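Transglutaminase-like enzymes, putative cysteine protease (Cytophaga hutchinsonii, PDB 3ISR) is a putative cysteine protease of the transglutaminase-like superfamily, whose substrate and physiological role remain to be established. Local coordinates at residues T29-V34 with S67-L72. Numbering follows the deposited sequence.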
# COMPACT_ATOMS: atom_id res chain seq x y z
N THR B 29 -10.52 -27.25 -7.94
CA THR B 29 -9.68 -28.09 -7.10
C THR B 29 -9.51 -27.45 -5.73
O THR B 29 -9.31 -26.23 -5.63
CB THR B 29 -8.30 -28.34 -7.76
OG1 THR B 29 -8.50 -29.13 -8.93
CG2 THR B 29 -7.35 -29.10 -6.82
N PHE B 30 -9.64 -28.27 -4.68
CA PHE B 30 -9.49 -27.82 -3.30
C PHE B 30 -8.27 -28.47 -2.69
O PHE B 30 -8.00 -29.65 -2.93
CB PHE B 30 -10.71 -28.25 -2.47
CG PHE B 30 -11.98 -27.61 -2.88
CD1 PHE B 30 -12.50 -26.54 -2.16
CD2 PHE B 30 -12.68 -28.07 -3.99
CE1 PHE B 30 -13.70 -25.94 -2.54
CE2 PHE B 30 -13.87 -27.47 -4.38
CZ PHE B 30 -14.37 -26.40 -3.65
N ILE B 31 -7.53 -27.70 -1.91
CA ILE B 31 -6.52 -28.28 -1.05
C ILE B 31 -6.90 -27.83 0.34
O ILE B 31 -6.90 -26.62 0.63
CB ILE B 31 -5.10 -27.77 -1.35
CG1 ILE B 31 -4.75 -28.02 -2.82
CG2 ILE B 31 -4.08 -28.48 -0.42
CD1 ILE B 31 -3.37 -27.46 -3.21
N PHE B 32 -7.23 -28.80 1.18
CA PHE B 32 -7.68 -28.53 2.52
C PHE B 32 -6.61 -28.81 3.56
O PHE B 32 -5.73 -29.65 3.34
CB PHE B 32 -8.90 -29.39 2.85
CG PHE B 32 -10.13 -29.04 2.08
CD1 PHE B 32 -10.77 -27.82 2.27
CD2 PHE B 32 -10.68 -29.95 1.18
CE1 PHE B 32 -11.92 -27.50 1.57
CE2 PHE B 32 -11.84 -29.64 0.48
CZ PHE B 32 -12.46 -28.41 0.67
N ASN B 33 -6.70 -28.13 4.69
CA ASN B 33 -5.83 -28.43 5.81
C ASN B 33 -6.63 -28.50 7.09
O ASN B 33 -6.75 -27.49 7.80
CB ASN B 33 -4.72 -27.39 5.93
CG ASN B 33 -3.67 -27.78 6.93
OD1 ASN B 33 -3.41 -28.98 7.18
ND2 ASN B 33 -3.06 -26.78 7.53
N VAL B 34 -7.20 -29.69 7.36
CA VAL B 34 -8.08 -29.89 8.52
C VAL B 34 -7.64 -31.01 9.48
O VAL B 34 -8.07 -31.01 10.64
CB VAL B 34 -9.59 -30.10 8.10
CG1 VAL B 34 -10.09 -28.93 7.24
CG2 VAL B 34 -9.78 -31.43 7.37
N SER B 67 2.37 -30.08 7.98
CA SER B 67 0.91 -30.03 7.74
C SER B 67 0.52 -31.22 6.90
O SER B 67 1.34 -31.73 6.13
CB SER B 67 0.53 -28.76 6.99
OG SER B 67 1.39 -28.56 5.90
N ARG B 68 -0.73 -31.64 7.06
CA ARG B 68 -1.29 -32.73 6.29
C ARG B 68 -2.34 -32.13 5.41
O ARG B 68 -3.39 -31.69 5.89
CB ARG B 68 -1.95 -33.76 7.22
CG ARG B 68 -0.96 -34.43 8.16
CD ARG B 68 -1.67 -35.27 9.21
NE ARG B 68 -2.39 -36.38 8.61
CZ ARG B 68 -3.35 -37.10 9.22
NH1 ARG B 68 -3.72 -36.82 10.47
NH2 ARG B 68 -3.93 -38.10 8.58
N PHE B 69 -2.06 -32.10 4.11
CA PHE B 69 -3.01 -31.54 3.16
C PHE B 69 -3.84 -32.65 2.53
O PHE B 69 -3.36 -33.77 2.40
CB PHE B 69 -2.26 -30.78 2.07
CG PHE B 69 -1.52 -29.56 2.57
CD1 PHE B 69 -2.23 -28.44 3.00
CD2 PHE B 69 -0.13 -29.54 2.60
CE1 PHE B 69 -1.57 -27.28 3.46
CE2 PHE B 69 0.56 -28.40 3.04
CZ PHE B 69 -0.16 -27.25 3.48
N VAL B 70 -5.08 -32.35 2.16
CA VAL B 70 -5.88 -33.29 1.36
C VAL B 70 -6.46 -32.54 0.18
O VAL B 70 -6.90 -31.40 0.31
CB VAL B 70 -7.03 -33.99 2.17
CG1 VAL B 70 -6.46 -34.94 3.23
CG2 VAL B 70 -7.95 -32.97 2.80
N ARG B 71 -6.46 -33.18 -0.98
CA ARG B 71 -6.97 -32.52 -2.16
C ARG B 71 -7.96 -33.35 -2.94
O ARG B 71 -7.86 -34.59 -2.99
CB ARG B 71 -5.83 -32.03 -3.06
CG ARG B 71 -4.86 -33.10 -3.46
CD ARG B 71 -3.82 -32.58 -4.45
NE ARG B 71 -2.74 -33.54 -4.57
CZ ARG B 71 -1.58 -33.32 -5.18
NH1 ARG B 71 -0.66 -34.27 -5.22
NH2 ARG B 71 -1.34 -32.14 -5.76
N LEU B 72 -8.90 -32.65 -3.56
CA LEU B 72 -9.95 -33.26 -4.37
C LEU B 72 -10.37 -32.26 -5.42
O LEU B 72 -10.12 -31.06 -5.28
CB LEU B 72 -11.16 -33.63 -3.50
CG LEU B 72 -11.90 -32.55 -2.70
CD1 LEU B 72 -12.81 -31.71 -3.59
CD2 LEU B 72 -12.75 -33.26 -1.62
O HOH W 1 -6.25 -31.80 5.90
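F32 and V70 pair through two backbone hydrogen bonds, F32 N to V70 O at 2.8 Å and V70 N back to F32 O. One full step along, F30 and L72 do the same. The two strands, both within the bacterial transglutaminase N-terminal domain region, are the central pair of a four-stranded antiparallel sheet, with 58-60 outside strand 69-74 and 255-258, from much later in the chain, outside strand 28-32. Where the strands part, a water takes the N-H of V34 (2.7 Å from its N) and donates to R68 O, bridging the backbones past the last direct bond. F30, F32, V70 and L72 share one face: F32 CB rests on V70 CG2 at 3.7 Å, while L72 CD2 reaches the edge of the F32 ring. F80 of strand 78-96 packs against both phenylalanines. On the other face, I31 lies alongside the start of the R71 side chain, whose guanidinium leads away to E58 and to L109 O of the second subunit. With CG anti to N (chi1 -171°), the N33 amide swings across to S67, while N33 CB itself lies against F69. An alanine here would keep CB beside the F69 ring but is likely to leave a gap beside S67 CB where the amide now sits. I31 CG2 lies 3.8 Å from F69 CB and 3.9 Å from F69 CD1, obliquely to the ring.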